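Local structure of probable O-methyltransferase (Mycobacterium tuberculosis, 6JCL) at residues 50-55 with 135-140; 103-108 with 112-117. The protein transfers the methyl group of S-adenosyl-L-methionine to catechol-like compounds with the help of a divalent metal cation, and works as a homodimer. All blocks are in the same frame, centred on the assembly; numbering follows the deposited sequence.

Contact 1 (50-55 with 135-140); sequences KFLCLL and LVFIDA. With SR (strontium ion), chain J; SAH (S-adenosyl-L-homocysteine), chain I.
Leu52 and Leu55 of helix 46-58 pack against Phe137 and Leu135 of strand 133-138 in a buried, wholly apolar helix-on-sheet contact near the centre of the chain, within its Rossmann-like methyltransferase fold. No hydrogen bond crosses it. The central element is a CH-pi contact: CD1 of Leu52 stands 3.9 Å from the centroid of the Phe137 ring, 12° off the ring normal, so that a methyl group sits squarely over the aromatic face. The second methyl, CD2, reaches the rim of the same ring at CD1 of Phe137, and the two side chains cross at about a right angle. With CG anti to the backbone N (chi1 179°), the ring extends from the strand towards the helix, and chi2 of 47° turns a face to Leu52. One turn further along, CD2 of Leu55 meets CD1 of Leu135 at 4.2 Å. Leucine suits both helical places because its two methyls can lie over a ring, as in Leu52, or set one methyl against another, as in Leu55.

Phe137 also belongs to the cofactor pocket, its CE2 lying 4.0 Å from the amino N of S-adenosyl-L-homocysteine; a flat, bulky aromatic suits a place between helix and pocket. Just past the end of the strand, Asp139 chelates the strontium ion through OD1 (2.5 Å) and OD2 (2.6 Å), alongside Asp165 and Asn166. The same OD2 accepts a hydrogen bond of 2.9 Å from that amino N. A water bound to the strontium donates to OXT of the ligand.

Lys50 on the helix forms a salt bridge with Asp199 of the second subunit. Strand 133-138 runs between strands 63-67 and 160-165; Leu52 and Leu135 touch Leu78 of helix 73-82, while Leu55 reaches Val161 and Val163 of strand 160-165.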
loop_
_atom_site.group_PDB
_atom_site.type_symbol
_atom_site.label_atom_id
_atom_site.label_comp_id
_atom_site.label_asym_id
_atom_site.label_seq_id
_atom_site.Cartn_x
_atom_site.Cartn_y
_atom_site.Cartn_z
ATOM N N LYS A 50 -3.489 -0.803 -9.974
ATOM C CA LYS A 50 -2.120 -1.270 -10.088
ATOM C C LYS A 50 -1.544 -1.625 -8.723
ATOM O O LYS A 50 -0.786 -2.591 -8.602
ATOM C CB LYS A 50 -1.261 -0.215 -10.773
ATOM C CG LYS A 50 0.166 -0.727 -11.054
ATOM C CD LYS A 50 0.546 -0.380 -12.470
ATOM C CE LYS A 50 1.799 -1.100 -12.886
ATOM N NZ LYS A 50 2.601 -0.249 -13.767
ATOM N N PHE A 51 -1.900 -0.861 -7.681
ATOM C CA PHE A 51 -1.472 -1.207 -6.324
ATOM C C PHE A 51 -1.935 -2.618 -5.944
ATOM O O PHE A 51 -1.159 -3.406 -5.390
ATOM C CB PHE A 51 -2.003 -0.154 -5.328
ATOM C CG PHE A 51 -1.757 -0.514 -3.889
ATOM C CD1 PHE A 51 -0.585 -0.117 -3.252
ATOM C CD2 PHE A 51 -2.687 -1.254 -3.175
ATOM C CE1 PHE A 51 -0.354 -0.443 -1.925
ATOM C CE2 PHE A 51 -2.456 -1.583 -1.845
ATOM C CZ PHE A 51 -1.286 -1.177 -1.219
ATOM N N LEU A 52 -3.207 -2.943 -6.215
ATOM C CA LEU A 52 -3.714 -4.296 -5.953
ATOM C C LEU A 52 -2.939 -5.338 -6.742
ATOM O O LEU A 52 -2.624 -6.415 -6.223
ATOM C CB LEU A 52 -5.186 -4.415 -6.319
ATOM C CG LEU A 52 -6.159 -3.632 -5.468
ATOM C CD1 LEU A 52 -7.526 -3.758 -6.120
ATOM C CD2 LEU A 52 -6.154 -4.178 -4.043
ATOM N N CYS A 53 -2.654 -5.043 -8.017
ATOM C CA CYS A 53 -1.859 -5.942 -8.849
ATOM C C CYS A 53 -0.471 -6.189 -8.245
ATOM O O CYS A 53 -0.016 -7.338 -8.121
ATOM C CB CYS A 53 -1.746 -5.326 -10.245
ATOM S SG CYS A 53 -0.674 -6.186 -11.376
ATOM N N LEU A 54 0.218 -5.115 -7.854
ATOM C CA LEU A 54 1.570 -5.257 -7.325
ATOM C C LEU A 54 1.578 -5.920 -5.951
ATOM O O LEU A 54 2.539 -6.623 -5.608
ATOM C CB LEU A 54 2.239 -3.886 -7.272
ATOM C CG LEU A 54 2.449 -3.245 -8.658
ATOM C CD1 LEU A 54 3.096 -1.854 -8.501
ATOM C CD2 LEU A 54 3.291 -4.088 -9.601
ATOM N N LEU A 55 0.529 -5.697 -5.163
ATOM C CA LEU A 55 0.407 -6.361 -3.869
ATOM C C LEU A 55 0.262 -7.865 -4.050
ATOM O O LEU A 55 0.959 -8.654 -3.401
ATOM C CB LEU A 55 -0.794 -5.783 -3.122
ATOM C CG LEU A 55 -1.108 -6.351 -1.747
ATOM C CD1 LEU A 55 0.126 -6.243 -0.851
ATOM C CD2 LEU A 55 -2.315 -5.602 -1.128
ATOM N N LEU A 135 -5.011 -13.451 -0.512
ATOM C CA LEU A 135 -5.336 -12.038 -0.602
ATOM C C LEU A 135 -6.840 -11.912 -0.745
ATOM O O LEU A 135 -7.443 -12.642 -1.538
ATOM C CB LEU A 135 -4.608 -11.417 -1.804
ATOM C CG LEU A 135 -4.986 -10.000 -2.228
ATOM C CD1 LEU A 135 -4.757 -9.062 -1.088
ATOM C CD2 LEU A 135 -4.110 -9.618 -3.424
ATOM N N VAL A 136 -7.454 -11.031 0.048
ATOM C CA VAL A 136 -8.889 -10.795 -0.026
ATOM C C VAL A 136 -9.098 -9.306 -0.212
ATOM O O VAL A 136 -8.576 -8.507 0.575
ATOM C CB VAL A 136 -9.631 -11.276 1.235
ATOM C CG1 VAL A 136 -11.172 -11.186 1.038
ATOM C CG2 VAL A 136 -9.202 -12.682 1.594
ATOM N N PHE A 137 -9.839 -8.933 -1.254
ATOM C CA PHE A 137 -10.187 -7.532 -1.511
ATOM C C PHE A 137 -11.676 -7.369 -1.271
ATOM O O PHE A 137 -12.484 -8.008 -1.950
ATOM C CB PHE A 137 -9.827 -7.132 -2.942
ATOM C CG PHE A 137 -10.177 -5.707 -3.290
ATOM C CD1 PHE A 137 -9.849 -4.658 -2.436
ATOM C CD2 PHE A 137 -10.842 -5.419 -4.473
ATOM C CE1 PHE A 137 -10.188 -3.312 -2.772
ATOM C CE2 PHE A 137 -11.181 -4.099 -4.816
ATOM C CZ PHE A 137 -10.855 -3.040 -3.955
ATOM N N ILE A 138 -12.049 -6.515 -0.313
ATOM C CA ILE A 138 -13.439 -6.396 0.115
ATOM C C ILE A 138 -13.969 -5.059 -0.389
ATOM O O ILE A 138 -13.531 -3.989 0.061
ATOM C CB ILE A 138 -13.574 -6.528 1.639
ATOM C CG1 ILE A 138 -13.024 -7.897 2.087
ATOM C CG2 ILE A 138 -15.045 -6.356 2.070
ATOM C CD1 ILE A 138 -13.189 -8.193 3.580
ATOM N N ASP A 139 -14.916 -5.109 -1.322
ATOM C CA ASP A 139 -15.375 -3.892 -1.986
ATOM C C ASP A 139 -16.815 -4.059 -2.480
ATOM O O ASP A 139 -17.134 -3.770 -3.637
ATOM C CB ASP A 139 -14.440 -3.521 -3.141
ATOM C CG ASP A 139 -14.703 -2.105 -3.667
ATOM O OD1 ASP A 139 -15.221 -1.279 -2.867
ATOM O OD2 ASP A 139 -14.413 -1.827 -4.863
ATOM N N ALA A 140 -17.714 -4.499 -1.598
ATOM C CA ALA A 140 -19.095 -4.757 -2.010
ATOM C C ALA A 140 -20.070 -3.859 -1.245
ATOM O O ALA A 140 -19.859 -2.639 -1.207
ATOM C CB ALA A 140 -19.421 -6.249 -1.854
HETATM SR SR SR J . -14.768 0.708 -4.274
HETATM N N SAH I . -14.375 -3.701 -7.106
HETATM C CA SAH I . -14.947 -3.015 -8.275
HETATM C CB SAH I . -16.106 -2.126 -7.834
HETATM C CG SAH I . -17.167 -2.840 -7.001
HETATM S SD SAH I . -18.631 -1.784 -6.849
HETATM C C SAH I . -13.893 -2.190 -9.000
HETATM O O SAH I . -13.734 -2.256 -10.225
HETATM O OXT SAH I . -13.159 -1.467 -8.338
HETATM C "C5'" SAH I . -19.528 -2.818 -5.665
HETATM C "C4'" SAH I . -20.133 -4.082 -6.284
HETATM O "O4'" SAH I . -20.619 -4.885 -5.227
HETATM C "C3'" SAH I . -21.339 -3.839 -7.202
HETATM O "O3'" SAH I . -21.097 -4.487 -8.451
HETATM C "C2'" SAH I . -22.516 -4.481 -6.487
HETATM O "O2'" SAH I . -23.522 -4.994 -7.353
HETATM C "C1'" SAH I . -21.805 -5.534 -5.632
HETATM N N9 SAH I . -22.560 -6.006 -4.461
HETATM C C8 SAH I . -23.368 -5.251 -3.635
HETATM N N7 SAH I . -23.860 -6.076 -2.685
HETATM C C5 SAH I . -23.367 -7.324 -2.893
HETATM C C6 SAH I . -23.571 -8.528 -2.220
HETATM N N6 SAH I . -24.371 -8.608 -1.152
HETATM N N1 SAH I . -22.916 -9.648 -2.676
HETATM C C2 SAH I . -22.101 -9.590 -3.798
HETATM N N3 SAH I . -21.913 -8.402 -4.472
HETATM C C4 SAH I . -22.549 -7.288 -4.009
HETATM O O HOH W 1 -13.935 0.741 -6.678
#

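Contact 2 (103-108 with 112-117); sequences VNLQRA and DRVEVV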
loop_
_atom_site.group_PDB
_atom_site.type_symbol
_atom_site.label_atom_id
_atom_site.label_comp_id
_atom_site.label_asym_id
_atom_site.label_seq_id
_atom_site.Cartn_x
_atom_site.Cartn_y
_atom_site.Cartn_z
ATOM N N VAL A 103 -17.186 -10.565 -19.819
ATOM C CA VAL A 103 -16.696 -10.069 -21.107
ATOM C C VAL A 103 -15.392 -9.296 -20.923
ATOM O O VAL A 103 -14.442 -9.450 -21.710
ATOM C CB VAL A 103 -17.776 -9.206 -21.792
ATOM C CG1 VAL A 103 -17.199 -8.509 -23.020
ATOM C CG2 VAL A 103 -18.980 -10.057 -22.176
ATOM N N ASN A 104 -15.326 -8.447 -19.892
ATOM C CA ASN A 104 -14.140 -7.624 -19.686
ATOM C C ASN A 104 -12.920 -8.471 -19.329
ATOM O O ASN A 104 -11.806 -8.187 -19.791
ATOM C CB ASN A 104 -14.412 -6.582 -18.599
ATOM C CG ASN A 104 -15.304 -5.463 -19.092
ATOM O OD1 ASN A 104 -15.473 -5.278 -20.300
ATOM N ND2 ASN A 104 -15.884 -4.712 -18.166
ATOM N N LEU A 105 -13.116 -9.511 -18.510
ATOM C CA LEU A 105 -12.016 -10.396 -18.126
ATOM C C LEU A 105 -11.476 -11.149 -19.335
ATOM O O LEU A 105 -10.261 -11.346 -19.475
ATOM C CB LEU A 105 -12.501 -11.388 -17.067
ATOM C CG LEU A 105 -12.866 -10.745 -15.735
ATOM C CD1 LEU A 105 -13.842 -11.650 -14.978
ATOM C CD2 LEU A 105 -11.598 -10.505 -14.955
ATOM N N GLN A 106 -12.369 -11.582 -20.218
ATOM C CA GLN A 106 -11.918 -12.249 -21.428
ATOM C C GLN A 106 -11.057 -11.316 -22.280
ATOM O O GLN A 106 -9.953 -11.689 -22.710
ATOM C CB GLN A 106 -13.128 -12.765 -22.203
ATOM C CG GLN A 106 -12.742 -13.603 -23.419
ATOM C CD GLN A 106 -13.837 -13.650 -24.463
ATOM O OE1 GLN A 106 -14.742 -12.813 -24.469
ATOM N NE2 GLN A 106 -13.749 -14.621 -25.367
ATOM N N ARG A 107 -11.532 -10.089 -22.528
ATOM C CA ARG A 107 -10.736 -9.147 -23.322
ATOM C C ARG A 107 -9.423 -8.785 -22.641
ATOM O O ARG A 107 -8.469 -8.385 -23.312
ATOM C CB ARG A 107 -11.542 -7.870 -23.620
ATOM C CG ARG A 107 -10.726 -6.685 -24.216
ATOM C CD ARG A 107 -9.978 -7.096 -25.525
ATOM N NE ARG A 107 -9.214 -6.018 -26.165
ATOM C CZ ARG A 107 -7.952 -5.697 -25.878
ATOM N NH1 ARG A 107 -7.338 -4.719 -26.535
ATOM N NH2 ARG A 107 -7.295 -6.353 -24.937
ATOM N N ALA A 108 -9.339 -8.913 -21.334
ATOM C CA ALA A 108 -8.089 -8.661 -20.633
ATOM C C ALA A 108 -7.181 -9.886 -20.615
ATOM O O ALA A 108 -6.076 -9.814 -20.066
ATOM C CB ALA A 108 -8.357 -8.183 -19.203
ATOM N N ASP A 112 -9.426 -17.303 -17.990
ATOM C CA ASP A 112 -9.120 -18.650 -17.508
ATOM C C ASP A 112 -8.546 -18.669 -16.095
ATOM O O ASP A 112 -8.339 -19.756 -15.546
ATOM C CB ASP A 112 -8.148 -19.350 -18.460
ATOM C CG ASP A 112 -6.795 -18.678 -18.509
ATOM O OD1 ASP A 112 -6.721 -17.471 -18.195
ATOM O OD2 ASP A 112 -5.808 -19.347 -18.881
ATOM N N ARG A 113 -8.273 -17.507 -15.506
ATOM C CA ARG A 113 -7.824 -17.407 -14.124
ATOM C C ARG A 113 -8.910 -16.942 -13.158
ATOM O O ARG A 113 -8.639 -16.855 -11.955
ATOM C CB ARG A 113 -6.660 -16.420 -13.989
ATOM C CG ARG A 113 -5.649 -16.458 -15.081
ATOM C CD ARG A 113 -4.759 -15.236 -14.966
ATOM N NE ARG A 113 -3.847 -15.169 -16.091
ATOM C CZ ARG A 113 -2.857 -14.298 -16.191
ATOM N NH1 ARG A 113 -2.656 -13.424 -15.222
ATOM N NH2 ARG A 113 -2.065 -14.316 -17.258
ATOM N N VAL A 114 -10.091 -16.566 -13.645
ATOM C CA VAL A 114 -11.075 -15.862 -12.824
ATOM C C VAL A 114 -12.416 -16.571 -12.918
ATOM O O VAL A 114 -12.876 -16.904 -14.018
ATOM C CB VAL A 114 -11.228 -14.386 -13.251
ATOM C CG1 VAL A 114 -12.237 -13.661 -12.345
ATOM C CG2 VAL A 114 -9.884 -13.695 -13.262
ATOM N N GLU A 115 -13.030 -16.823 -11.765
ATOM C CA GLU A 115 -14.411 -17.282 -11.686
ATOM C C GLU A 115 -15.240 -16.177 -11.050
ATOM O O GLU A 115 -14.948 -15.749 -9.928
ATOM C CB GLU A 115 -14.521 -18.572 -10.868
ATOM C CG GLU A 115 -15.904 -19.179 -10.861
ATOM C CD GLU A 115 -15.992 -20.414 -9.982
ATOM O OE1 GLU A 115 -15.142 -20.562 -9.077
ATOM O OE2 GLU A 115 -16.900 -21.244 -10.204
ATOM N N VAL A 116 -16.268 -15.725 -11.762
ATOM C CA VAL A 116 -17.276 -14.830 -11.200
ATOM C C VAL A 116 -18.399 -15.697 -10.641
ATOM O O VAL A 116 -19.018 -16.487 -11.370
ATOM C CB VAL A 116 -17.800 -13.847 -12.262
ATOM C CG1 VAL A 116 -18.734 -12.797 -11.646
ATOM C CG2 VAL A 116 -16.637 -13.166 -12.996
ATOM N N VAL A 117 -18.650 -15.576 -9.344
ATOM C CA VAL A 117 -19.652 -16.383 -8.655
ATOM C C VAL A 117 -20.817 -15.458 -8.366
ATOM O O VAL A 117 -20.662 -14.477 -7.631
ATOM C CB VAL A 117 -19.096 -16.986 -7.355
ATOM C CG1 VAL A 117 -20.188 -17.704 -6.562
ATOM C CG2 VAL A 117 -17.930 -17.901 -7.654
#
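Leu105 has CG anti to its carbonyl carbon (chi1 -67°) and extends from helix 95-107 towards strand 114-118. There Val114 has CG1 anti to its backbone N (chi1 -178°) and CG2 beside that N, which aims CG1 at CD1 and CG2 at CD2 of Leu105. CD1 of Leu105 lies 3.7 Å from CG1 of Val114 and 3.7 Å from CG2 of Val116, so one methyl touches two valines. The other branch, CD2, approaches CG2 of Val114 at 4.0 Å; here the side chains meet at about a right angle. Val114 and Val116 are two residues apart, so they share a face of the strand, whereas the intervening Glu115 turns its CB away from the helix. Short, beta-branched valines suit the strand, while the longer leucine reaches from the helix surface to the sheet.

Ile76 of helix 73-82 packs on Leu105, and Thr75 and Ala79 of that helix touch Val114. Thr90 on the adjacent strand adjoins both valines. The backbone O of Val116 accepts a hydrogen bond from Arg102. This is the packing of a beta-alpha-beta crossover, strand 87-92, helix 95-107 and strand 114-118, in the Rossmann-like fold of class I methyltransferases.

Both contacts set a helix against the same mixed sheet, contact 1 on the interior strand 133-138 and contact 2 on the outermost strand 114-118. Their centres lie about 16 Å apart and their nearest atoms about 8 Å, so they do not touch. Helix 73-82 spans the gap, its residues packing on side chains of both. In sequence, contact 2 falls between the two segments of contact 1. Their relation to the cofactor differs: 135-140 supplies pocket residues and a metal ligand directly, whereas the side chain of Val116 stays about 9 Å from S-adenosyl-L-homocysteine but about 4 Å from that of Glu92, which hydrogen-bonds to the ligand.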